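Local coordinates for protein arginine kinase (Anthopleura japonica, PDB 4RF6) that catalyses transfer of a phosphoryl group from ATP to L-arginine, yielding N(omega)-phospho-L-arginine and ADP, with two phosphagen kinase repeats in one chain, at residues V160-S165 and D261-F266; L235-M240 and R255-I260; Q267-K270 and Y274-S277; S244-V249 and Q349-G354. One frame throughout, in Å; residues are numbered along the deposited sequence.

All four contacts lie in the first catalytic C-terminal domain, and helix 246-264 ties three of them together. Interaction 4 uses its N-terminal turn, interaction 2 its later middle and interaction 1 its C-terminal end, with centres about 17 Å apart from 4 to 2 and about 10 Å from 2 to 1. Interaction 3 follows directly in the chain, about 17 Å from interaction 1 between centres, and touches it where Phe266 CB lies 3.8 Å from Tyr274 CE1. Along the chain, interaction 2 is nested within interaction 1, while interaction 4 crosses both. One helix thus meets, at three places along it, strand 235-242 of the eight-stranded sheet and helices 149-163 and 344-370.

Interaction 1: residues V160-S165 and D261-F266; sequences VGVLTS and DKKLGF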
loop_
_atom_site.group_PDB
_atom_site.type_symbol
_atom_site.label_atom_id
_atom_site.label_comp_id
_atom_site.label_asym_id
_atom_site.label_seq_id
_atom_site.Cartn_x
_atom_site.Cartn_y
_atom_site.Cartn_z
ATOM N N VAL A 160 8.805 0.979 -27.437
ATOM C CA VAL A 160 7.450 0.425 -27.375
ATOM C C VAL A 160 7.395 -1.000 -27.939
ATOM O O VAL A 160 6.733 -1.879 -27.375
ATOM C CB VAL A 160 6.428 1.335 -28.084
ATOM C CG1 VAL A 160 5.082 0.644 -28.228
ATOM C CG2 VAL A 160 6.267 2.643 -27.314
ATOM N N GLY A 161 8.119 -1.229 -29.033
ATOM C CA GLY A 161 8.223 -2.553 -29.625
ATOM C C GLY A 161 8.737 -3.608 -28.660
ATOM O O GLY A 161 8.272 -4.751 -28.674
ATOM N N VAL A 162 9.703 -3.232 -27.827
ATOM C CA VAL A 162 10.223 -4.142 -26.814
ATOM C C VAL A 162 9.232 -4.270 -25.664
ATOM O O VAL A 162 8.918 -5.377 -25.220
ATOM C CB VAL A 162 11.586 -3.680 -26.260
ATOM C CG1 VAL A 162 11.986 -4.528 -25.069
ATOM C CG2 VAL A 162 12.655 -3.755 -27.329
ATOM N N LEU A 163 8.733 -3.132 -25.190
ATOM C CA LEU A 163 7.844 -3.121 -24.031
ATOM C C LEU A 163 6.573 -3.938 -24.258
ATOM O O LEU A 163 6.194 -4.745 -23.410
ATOM C CB LEU A 163 7.504 -1.687 -23.606
ATOM C CG LEU A 163 8.649 -0.853 -23.029
ATOM C CD1 LEU A 163 8.158 0.504 -22.542
ATOM C CD2 LEU A 163 9.356 -1.597 -21.903
ATOM N N THR A 164 5.926 -3.743 -25.405
ATOM C CA THR A 164 4.705 -4.486 -25.726
ATOM C C THR A 164 4.960 -5.969 -26.032
ATOM O O THR A 164 4.020 -6.731 -26.274
ATOM C CB THR A 164 3.906 -3.826 -26.880
ATOM O OG1 THR A 164 4.765 -3.601 -28.004
ATOM C CG2 THR A 164 3.317 -2.496 -26.434
ATOM N N SER A 165 6.225 -6.378 -26.006
ATOM C CA SER A 165 6.579 -7.781 -26.208
ATOM C C SER A 165 6.702 -8.512 -24.870
ATOM O O SER A 165 6.690 -9.743 -24.819
ATOM C CB SER A 165 7.895 -7.904 -26.982
ATOM O OG SER A 165 9.012 -7.814 -26.111
ATOM N N ASP A 261 18.057 -3.834 -23.159
ATOM C CA ASP A 261 19.490 -3.787 -23.442
ATOM C C ASP A 261 19.839 -4.734 -24.592
ATOM O O ASP A 261 20.491 -4.338 -25.564
ATOM C CB ASP A 261 20.292 -4.160 -22.186
ATOM C CG ASP A 261 21.768 -3.788 -22.292
ATOM O OD1 ASP A 261 22.233 -3.481 -23.412
ATOM O OD2 ASP A 261 22.461 -3.808 -21.248
ATOM N N LYS A 262 19.393 -5.982 -24.472
ATOM C CA LYS A 262 19.613 -7.000 -25.498
ATOM C C LYS A 262 19.164 -6.537 -26.889
ATOM O O LYS A 262 19.930 -6.598 -27.851
ATOM C CB LYS A 262 18.864 -8.280 -25.116
ATOM C CG LYS A 262 18.865 -9.354 -26.191
ATOM C CD LYS A 262 17.848 -10.442 -25.875
ATOM C CE LYS A 262 18.325 -11.799 -26.359
ATOM N NZ LYS A 262 17.382 -12.885 -25.971
ATOM N N LYS A 263 17.925 -6.064 -26.980
ATOM C CA LYS A 263 17.334 -5.707 -28.263
ATOM C C LYS A 263 17.803 -4.353 -28.796
ATOM O O LYS A 263 17.826 -4.137 -30.010
ATOM C CB LYS A 263 15.806 -5.720 -28.163
ATOM C CG LYS A 263 15.201 -7.099 -27.908
ATOM C CD LYS A 263 15.432 -8.030 -29.101
ATOM C CE LYS A 263 14.816 -9.408 -28.877
ATOM N NZ LYS A 263 13.374 -9.311 -28.514
ATOM N N LEU A 264 18.176 -3.443 -27.899
ATOM C CA LEU A 264 18.427 -2.060 -28.306
ATOM C C LEU A 264 19.825 -1.515 -27.998
ATOM O O LEU A 264 20.384 -0.763 -28.799
ATOM C CB LEU A 264 17.359 -1.123 -27.733
ATOM C CG LEU A 264 15.931 -1.377 -28.217
ATOM C CD1 LEU A 264 14.980 -0.301 -27.717
ATOM C CD2 LEU A 264 15.896 -1.454 -29.730
ATOM N N GLY A 265 20.381 -1.866 -26.843
ATOM C CA GLY A 265 21.682 -1.339 -26.446
ATOM C C GLY A 265 21.601 0.025 -25.772
ATOM O O GLY A 265 20.758 0.849 -26.138
ATOM N N PHE A 266 22.485 0.263 -24.801
ATOM C CA PHE A 266 22.466 1.477 -23.982
ATOM C C PHE A 266 23.751 2.293 -24.129
ATOM O O PHE A 266 24.815 1.728 -24.363
ATOM C CB PHE A 266 22.328 1.107 -22.500
ATOM C CG PHE A 266 20.996 0.520 -22.131
ATOM C CD1 PHE A 266 19.824 1.004 -22.695
ATOM C CD2 PHE A 266 20.920 -0.510 -21.202
ATOM C CE1 PHE A 266 18.595 0.460 -22.344
ATOM C CE2 PHE A 266 19.698 -1.056 -20.847
ATOM C CZ PHE A 266 18.538 -0.572 -21.419
#
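This is helix-helix packing at the C-terminal ends of helices 149-163 and 246-264, where Val162 rests against Lys263 and Leu264. The contact is small, burying 111 Å² over both sides, and one methyl makes the closest approaches: Val162 CG2 lies 3.8 Å from Lys263 CB and 4.1 Å from Leu264 CG. With chi1 at 171°, CG1 of Val162 stands anti to the backbone N, which leaves CG2 beside that N and directed at the second helix. Val162 and Leu264 approach tip to tip, whereas Lys263 meets the valine chiefly through CB, at the root of its chain. The lysine bends at chi2 and chi4, and its NZ makes a salt bridge with Glu259.

Both helices stop here. Val162 O takes two bonds from Ser165, one from N and a shorter one of 2.6 Å from OG, the latter in the carbonyl plane on a lone pair. Val160 O is likewise shared by Thr164 N and Thr164 OG1. On the other side Gly265, with positive phi (84°), ends the helical run. Val162 also packs on Glu259 and Ile260 of helix 246-264, while Leu264 reaches Leu138, just beyond strand 127-136.

Interaction 2: residues L235-M240 and R255-I260; sequences LRIISM and RAVNEI
Apolar contacts carry this interface, with Ile237 against Val257 and Ile260, and Leu235 against Ile260. The closest is Ile237 CD1 to Val257 CG2 at 3.9 Å, and Ile237 CG2 reaches the same valine methyl at 4.1 Å, so one methyl of the helix fits against both branches of the isoleucine. Ile237 CG1 is anti to the carbonyl carbon (chi1 -52°), and an extended chi2 (159°) carries CD1 on toward the helix, where it also comes within 4.3 Å of Ile260 CD1. The Leu235 and Ile260 chains lie alongside one another, running opposite ways, and meet through Leu235 CD1 and Ile260 CG2 at 4.1 Å. All four residues are buried.

The packing joins strand 235-242 of the eight-stranded antiparallel sheet of the phosphagen kinase catalytic domain to helix 246-264, which follows it and turns back over it: the segment axes approach to 10.0 Å and run at 153°, close to antiparallel. Phe266 adds to the same core by touching Val257 and Ile260, and Phe225 of the adjoining strand touches Ile237 and Ala256.

No hydrogen bond links the two segments; backbone bonds instead hold the strand within its sheet, to strands 127-136 and 225-229. The CB of Arg236 points to the opposite side of the sheet from that of Ile237. Arg236 is predicted to bind ATP, and its NH2 makes a salt bridge with Glu231. At the helix surface, Arg255 NH2 forms a salt bridge with Asp169 OD1, and Asn258 ND2 a hydrogen bond to Met110 O.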
loop_
_atom_site.group_PDB
_atom_site.type_symbol
_atom_site.label_atom_id
_atom_site.label_comp_id
_atom_site.label_asym_id
_atom_site.label_seq_id
_atom_site.Cartn_x
_atom_site.Cartn_y
_atom_site.Cartn_z
ATOM N N LEU A 235 14.857 6.783 -21.164
ATOM C CA LEU A 235 14.120 5.854 -20.330
ATOM C C LEU A 235 14.296 6.168 -18.855
ATOM O O LEU A 235 15.421 6.376 -18.377
ATOM C CB LEU A 235 14.579 4.420 -20.597
ATOM C CG LEU A 235 14.424 3.927 -22.034
ATOM C CD1 LEU A 235 15.319 2.728 -22.306
ATOM C CD2 LEU A 235 12.982 3.569 -22.294
ATOM N N ARG A 236 13.175 6.213 -18.144
ATOM C CA ARG A 236 13.182 6.148 -16.694
ATOM C C ARG A 236 12.364 4.919 -16.323
ATOM O O ARG A 236 11.147 4.882 -16.523
ATOM C CB ARG A 236 12.574 7.399 -16.062
ATOM C CG ARG A 236 12.749 7.416 -14.546
ATOM C CD ARG A 236 11.909 8.481 -13.870
ATOM N NE ARG A 236 12.416 9.828 -14.115
ATOM C CZ ARG A 236 12.078 10.890 -13.391
ATOM N NH1 ARG A 236 11.240 10.755 -12.370
ATOM N NH2 ARG A 236 12.580 12.087 -13.679
ATOM N N ILE A 237 13.044 3.908 -15.796
ATOM C CA ILE A 237 12.442 2.603 -15.563
ATOM C C ILE A 237 12.338 2.326 -14.070
ATOM O O ILE A 237 13.350 2.314 -13.366
ATOM C CB ILE A 237 13.282 1.509 -16.224
ATOM C CG1 ILE A 237 13.534 1.859 -17.693
ATOM C CG2 ILE A 237 12.598 0.163 -16.090
ATOM C CD1 ILE A 237 14.733 1.137 -18.320
ATOM N N ILE A 238 11.114 2.095 -13.596
ATOM C CA ILE A 238 10.860 1.945 -12.167
ATOM C C ILE A 238 10.163 0.636 -11.850
ATOM O O ILE A 238 9.164 0.282 -12.481
ATOM C CB ILE A 238 9.981 3.099 -11.631
ATOM C CG1 ILE A 238 10.559 4.451 -12.047
ATOM C CG2 ILE A 238 9.829 3.015 -10.115
ATOM C CD1 ILE A 238 9.517 5.425 -12.572
ATOM N N SER A 239 10.690 -0.081 -10.862
ATOM C CA SER A 239 10.018 -1.258 -10.335
ATOM C C SER A 239 9.674 -0.955 -8.884
ATOM O O SER A 239 10.523 -0.465 -8.136
ATOM C CB SER A 239 10.924 -2.482 -10.427
ATOM O OG SER A 239 10.298 -3.622 -9.874
ATOM N N MET A 240 8.432 -1.217 -8.484
ATOM C CA MET A 240 7.994 -0.832 -7.144
ATOM C C MET A 240 6.797 -1.631 -6.660
ATOM O O MET A 240 5.982 -2.104 -7.455
ATOM C CB MET A 240 7.664 0.668 -7.095
ATOM C CG MET A 240 6.393 1.070 -7.841
ATOM S SD MET A 240 6.559 0.914 -9.630
ATOM C CE MET A 240 4.952 1.498 -10.190
ATOM N N ARG A 255 14.908 -7.986 -15.329
ATOM C CA ARG A 255 14.249 -8.701 -16.420
ATOM C C ARG A 255 13.881 -7.763 -17.568
ATOM O O ARG A 255 14.160 -8.050 -18.732
ATOM C CB ARG A 255 13.004 -9.429 -15.905
ATOM C CG ARG A 255 13.141 -10.949 -15.861
ATOM C CD ARG A 255 12.448 -11.533 -14.636
ATOM N NE ARG A 255 11.070 -11.065 -14.521
ATOM C CZ ARG A 255 10.425 -10.913 -13.369
ATOM N NH1 ARG A 255 11.030 -11.192 -12.222
ATOM N NH2 ARG A 255 9.176 -10.473 -13.363
ATOM N N ALA A 256 13.279 -6.625 -17.233
ATOM C CA ALA A 256 12.859 -5.664 -18.251
ATOM C C ALA A 256 14.036 -4.921 -18.880
ATOM O O ALA A 256 14.088 -4.754 -20.102
ATOM C CB ALA A 256 11.863 -4.678 -17.672
ATOM N N VAL A 257 14.963 -4.457 -18.043
ATOM C CA VAL A 257 16.084 -3.646 -18.512
ATOM C C VAL A 257 17.028 -4.453 -19.406
ATOM O O VAL A 257 17.468 -3.975 -20.456
ATOM C CB VAL A 257 16.867 -3.019 -17.336
ATOM C CG1 VAL A 257 18.111 -2.299 -17.843
ATOM C CG2 VAL A 257 15.975 -2.050 -16.552
ATOM N N ASN A 258 17.331 -5.679 -18.992
ATOM C CA ASN A 258 18.201 -6.546 -19.782
ATOM C C ASN A 258 17.611 -6.880 -21.156
ATOM O O ASN A 258 18.338 -6.966 -22.147
ATOM C CB ASN A 258 18.557 -7.816 -18.995
ATOM C CG ASN A 258 19.536 -7.547 -17.863
ATOM O OD1 ASN A 258 20.369 -6.646 -17.952
ATOM N ND2 ASN A 258 19.440 -8.330 -16.793
ATOM N N GLU A 259 16.293 -7.052 -21.215
ATOM C CA GLU A 259 15.611 -7.301 -22.484
ATOM C C GLU A 259 15.728 -6.104 -23.429
ATOM O O GLU A 259 16.029 -6.257 -24.617
ATOM C CB GLU A 259 14.137 -7.659 -22.257
ATOM C CG GLU A 259 13.329 -7.822 -23.543
ATOM C CD GLU A 259 13.882 -8.899 -24.471
ATOM O OE1 GLU A 259 14.581 -9.816 -23.988
ATOM O OE2 GLU A 259 13.610 -8.828 -25.689
ATOM N N ILE A 260 15.485 -4.911 -22.894
ATOM C CA ILE A 260 15.677 -3.683 -23.652
ATOM C C ILE A 260 17.140 -3.576 -24.091
ATOM O O ILE A 260 17.425 -3.276 -25.251
ATOM C CB ILE A 260 15.276 -2.441 -22.831
ATOM C CG1 ILE A 260 13.772 -2.434 -22.553
ATOM C CG2 ILE A 260 15.676 -1.169 -23.558
ATOM C CD1 ILE A 260 13.316 -1.352 -21.565
#

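Interaction 3: residues Q267-K270 and Y274-S277; sequences QHTK and YLTS
Gln267 O is gripped by two donors: Leu275 N at 3.2 Å, through a fairly straight N-H (164°), and water 1 at 2.7 Å. The N-H of Leu275 approaches from above the carbonyl plane, 54° out of it, and so away from the lone-pair directions. Water 1 also donates to Leu275 O (2.8 Å), bridging the two backbones; Tyr274 CA adds a CA-H...O contact to Gln267 O at 3.5 Å.

These bonds lie at the open end of a short antiparallel beta hairpin, strands 268-269 and 273-274, in which His268 and Tyr274 form a non-hydrogen-bonded pair. Their rings, brought together on one face by His268 CG anti to the backbone N and Tyr274 CG anti to the carbonyl carbon, make an edge-to-face pair (planes at 60°, centroids 4.5 Å apart). His268 CD2 sits over the tyrosine face, offset toward its rim, 3.3 Å from Tyr274 CE1. His268 NE2 is hydrogen-bonded to Ser108 OG, and Tyr274 has a cation-pi partner in Arg136.

The Leu275 side chain lies across those of Gln267 and Thr269, with CD1 3.9 Å from Gln267 CB and 4.1 Å from Thr269 CG2. The Gln267 amide keeps OE1 beside Leu275 CD1 while NE2 donates to Leu138 O.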
loop_
_atom_site.group_PDB
_atom_site.type_symbol
_atom_site.label_atom_id
_atom_site.label_comp_id
_atom_site.label_asym_id
_atom_site.label_seq_id
_atom_site.Cartn_x
_atom_site.Cartn_y
_atom_site.Cartn_z
ATOM N N GLN A 267 23.661 3.613 -23.966
ATOM C CA GLN A 267 24.866 4.442 -23.893
ATOM C C GLN A 267 25.580 4.172 -22.575
ATOM O O GLN A 267 24.956 4.198 -21.512
ATOM C CB GLN A 267 24.523 5.925 -24.028
ATOM C CG GLN A 267 23.858 6.270 -25.350
ATOM C CD GLN A 267 23.585 7.752 -25.503
ATOM O OE1 GLN A 267 24.420 8.590 -25.161
ATOM N NE2 GLN A 267 22.410 8.083 -26.021
ATOM N N HIS A 268 26.887 3.925 -22.651
ATOM C CA HIS A 268 27.627 3.314 -21.551
ATOM C C HIS A 268 29.135 3.422 -21.816
ATOM O O HIS A 268 29.591 3.132 -22.924
ATOM C CB HIS A 268 27.196 1.843 -21.457
ATOM C CG HIS A 268 27.780 1.090 -20.300
ATOM N ND1 HIS A 268 28.974 0.407 -20.384
ATOM C CD2 HIS A 268 27.315 0.881 -19.043
ATOM C CE1 HIS A 268 29.228 -0.181 -19.226
ATOM N NE2 HIS A 268 28.240 0.097 -18.394
ATOM N N THR A 269 29.903 3.859 -20.813
ATOM C CA THR A 269 31.370 3.962 -20.920
ATOM C C THR A 269 32.031 3.442 -19.639
ATOM O O THR A 269 31.410 3.468 -18.574
ATOM C CB THR A 269 31.846 5.418 -21.122
ATOM O OG1 THR A 269 31.658 6.154 -19.905
ATOM C CG2 THR A 269 31.091 6.102 -22.264
ATOM N N LYS A 270 33.271 2.966 -19.728
ATOM C CA LYS A 270 33.960 2.450 -18.541
ATOM C C LYS A 270 34.006 3.492 -17.418
ATOM O O LYS A 270 33.735 3.192 -16.256
ATOM C CB LYS A 270 35.387 2.014 -18.886
ATOM C CG LYS A 270 36.159 1.470 -17.684
ATOM C CD LYS A 270 35.397 0.321 -17.023
ATOM C CE LYS A 270 36.082 -0.167 -15.754
ATOM N NZ LYS A 270 35.343 -1.306 -15.142
ATOM N N TYR A 274 26.413 4.190 -17.105
ATOM C CA TYR A 274 25.379 4.610 -18.043
ATOM C C TYR A 274 25.296 6.131 -18.160
ATOM O O TYR A 274 25.277 6.850 -17.156
ATOM C CB TYR A 274 24.032 3.987 -17.673
ATOM C CG TYR A 274 24.077 2.487 -17.816
ATOM C CD1 TYR A 274 24.022 1.895 -19.073
ATOM C CD2 TYR A 274 24.217 1.664 -16.704
ATOM C CE1 TYR A 274 24.085 0.524 -19.217
ATOM C CE2 TYR A 274 24.281 0.293 -16.839
ATOM C CZ TYR A 274 24.221 -0.267 -18.098
ATOM O OH TYR A 274 24.280 -1.630 -18.243
ATOM N N LEU A 275 25.267 6.610 -19.400
ATOM C CA LEU A 275 25.210 8.038 -19.670
ATOM C C LEU A 275 23.795 8.552 -19.503
ATOM O O LEU A 275 22.831 7.909 -19.932
ATOM C CB LEU A 275 25.702 8.329 -21.083
ATOM C CG LEU A 275 27.111 7.798 -21.327
ATOM C CD1 LEU A 275 27.503 8.026 -22.758
ATOM C CD2 LEU A 275 28.098 8.474 -20.394
ATOM N N THR A 276 23.680 9.714 -18.872
ATOM C CA THR A 276 22.389 10.328 -18.600
ATOM C C THR A 276 22.501 11.818 -18.869
ATOM O O THR A 276 23.609 12.352 -18.959
ATOM C CB THR A 276 21.978 10.114 -17.139
ATOM O OG1 THR A 276 23.043 10.540 -16.282
ATOM C CG2 THR A 276 21.683 8.645 -16.868
ATOM N N SER A 277 21.362 12.489 -18.987
ATOM C CA SER A 277 21.339 13.921 -19.282
ATOM C C SER A 277 22.003 14.743 -18.179
ATOM O O SER A 277 22.836 15.611 -18.450
ATOM C CB SER A 277 19.901 14.393 -19.490
ATOM O OG SER A 277 19.248 13.617 -20.473
HETATM O O HOH W 1 22.627 5.219 -20.632
#

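Interaction 4: residues S244-V249 and Q349-G354; sequences SDIGSV and QDMYDG
A single side chain, Ile246, makes every close contact from its segment, and its two branches divide between successive residues of the partner helix, Met351 and Tyr352. It is the first residue of helix 246-264, so the N-terminal end of that helix here packs on helix 344-370 in the catalytic domain.

Ile246 CD1 lies 4.0 Å from Met351 CG, the two side chains roughly perpendicular. The other branch, CG2, meets the tyrosine ring at its edge, near the ring plane, 3.8 Å from Tyr352 CD1. Chi1 of -171° sets this division, CG1 standing anti to the backbone N and CG2 between N and the carbonyl carbon, and an extended chi2 (175°) takes CD1 on to Met351. A hydrogen bond from Tyr352 OH to Pro118 O holds the ring's far end.

Ile246 also touches Thr130 and Ile132 of strand 127-136, which belong to a predicted ATP-binding run, so the contact borders that run. The turn leading into helix 246-264 is tight: Asp245 is the centre of an inverse gamma turn, with Ile246 N bonded to Ser244 O at 2.7 Å. Asp245 is also the N-cap; Ser248 N donates to its OD1 at 3.2 Å, from above the carboxylate plane.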
loop_
_atom_site.group_PDB
_atom_site.type_symbol
_atom_site.label_atom_id
_atom_site.label_comp_id
_atom_site.label_asym_id
_atom_site.label_seq_id
_atom_site.Cartn_x
_atom_site.Cartn_y
_atom_site.Cartn_z
ATOM N N SER A 244 8.435 -5.310 1.524
ATOM C CA SER A 244 9.881 -5.276 1.738
ATOM C C SER A 244 10.709 -6.027 0.694
ATOM O O SER A 244 11.940 -6.011 0.751
ATOM C CB SER A 244 10.182 -5.886 3.110
ATOM O OG SER A 244 9.620 -7.187 3.203
ATOM N N ASP A 245 10.048 -6.705 -0.241
ATOM C CA ASP A 245 10.738 -7.671 -1.097
ATOM C C ASP A 245 11.604 -7.022 -2.187
ATOM O O ASP A 245 11.299 -7.115 -3.376
ATOM C CB ASP A 245 9.717 -8.634 -1.714
ATOM C CG ASP A 245 10.341 -9.940 -2.163
ATOM O OD1 ASP A 245 11.585 -10.006 -2.273
ATOM O OD2 ASP A 245 9.575 -10.893 -2.418
ATOM N N ILE A 246 12.695 -6.381 -1.780
ATOM C CA ILE A 246 13.572 -5.704 -2.730
ATOM C C ILE A 246 14.200 -6.685 -3.728
ATOM O O ILE A 246 14.541 -6.302 -4.852
ATOM C CB ILE A 246 14.660 -4.855 -2.007
ATOM C CG1 ILE A 246 15.423 -3.985 -3.012
ATOM C CG2 ILE A 246 15.614 -5.733 -1.221
ATOM C CD1 ILE A 246 16.413 -3.030 -2.377
ATOM N N GLY A 247 14.335 -7.946 -3.322
ATOM C CA GLY A 247 14.843 -8.977 -4.214
ATOM C C GLY A 247 13.947 -9.155 -5.428
ATOM O O GLY A 247 14.410 -9.158 -6.575
ATOM N N SER A 248 12.650 -9.289 -5.173
ATOM C CA SER A 248 11.671 -9.433 -6.250
ATOM C C SER A 248 11.564 -8.170 -7.110
ATOM O O SER A 248 11.391 -8.251 -8.327
ATOM C CB SER A 248 10.305 -9.801 -5.674
ATOM O OG SER A 248 9.293 -9.695 -6.655
ATOM N N VAL A 249 11.663 -7.006 -6.471
ATOM C CA VAL A 249 11.599 -5.725 -7.174
ATOM C C VAL A 249 12.768 -5.568 -8.154
ATOM O O VAL A 249 12.588 -5.119 -9.288
ATOM C CB VAL A 249 11.597 -4.540 -6.190
ATOM C CG1 VAL A 249 11.831 -3.219 -6.925
ATOM C CG2 VAL A 249 10.296 -4.485 -5.401
ATOM N N GLN A 349 22.397 -4.555 -2.696
ATOM C CA GLN A 349 22.851 -5.357 -1.563
ATOM C C GLN A 349 23.124 -4.474 -0.348
ATOM O O GLN A 349 22.770 -4.833 0.780
ATOM C CB GLN A 349 24.100 -6.163 -1.924
ATOM C CG GLN A 349 24.359 -7.355 -0.997
ATOM C CD GLN A 349 23.292 -8.434 -1.118
ATOM O OE1 GLN A 349 23.224 -9.148 -2.117
ATOM N NE2 GLN A 349 22.443 -8.546 -0.105
ATOM N N ASP A 350 23.744 -3.315 -0.578
ATOM C CA ASP A 350 23.962 -2.347 0.498
ATOM C C ASP A 350 22.619 -1.885 1.060
ATOM O O ASP A 350 22.455 -1.718 2.269
ATOM C CB ASP A 350 24.741 -1.129 -0.007
ATOM C CG ASP A 350 26.199 -1.433 -0.286
ATOM O OD1 ASP A 350 26.661 -2.523 0.107
ATOM O OD2 ASP A 350 26.876 -0.569 -0.894
ATOM N N MET A 351 21.666 -1.680 0.158
ATOM C CA MET A 351 20.327 -1.233 0.518
ATOM C C MET A 351 19.660 -2.265 1.405
ATOM O O MET A 351 19.043 -1.938 2.425
ATOM C CB MET A 351 19.488 -1.067 -0.742
ATOM C CG MET A 351 18.397 -0.054 -0.594
ATOM S SD MET A 351 19.149 1.573 -0.434
ATOM C CE MET A 351 18.002 2.269 0.735
ATOM N N TYR A 352 19.781 -3.522 0.995
ATOM C CA TYR A 352 19.214 -4.641 1.730
ATOM C C TYR A 352 19.898 -4.817 3.086
ATOM O O TYR A 352 19.229 -4.939 4.119
ATOM C CB TYR A 352 19.358 -5.921 0.899
ATOM C CG TYR A 352 18.859 -7.159 1.600
ATOM C CD1 TYR A 352 17.512 -7.492 1.581
ATOM C CD2 TYR A 352 19.733 -7.997 2.283
ATOM C CE1 TYR A 352 17.048 -8.625 2.219
ATOM C CE2 TYR A 352 19.272 -9.132 2.936
ATOM C CZ TYR A 352 17.930 -9.436 2.897
ATOM O OH TYR A 352 17.460 -10.559 3.540
ATOM N N ASP A 353 21.229 -4.842 3.074
ATOM C CA ASP A 353 22.003 -5.060 4.291
ATOM C C ASP A 353 21.803 -3.891 5.253
ATOM O O ASP A 353 21.675 -4.079 6.469
ATOM C CB ASP A 353 23.495 -5.222 3.973
ATOM C CG ASP A 353 23.799 -6.455 3.130
ATOM O OD1 ASP A 353 22.920 -7.321 2.981
ATOM O OD2 ASP A 353 24.939 -6.555 2.621
ATOM N N GLY A 354 21.767 -2.683 4.701
ATOM C CA GLY A 354 21.581 -1.485 5.501
ATOM C C GLY A 354 20.228 -1.414 6.189
ATOM O O GLY A 354 20.155 -1.192 7.402
#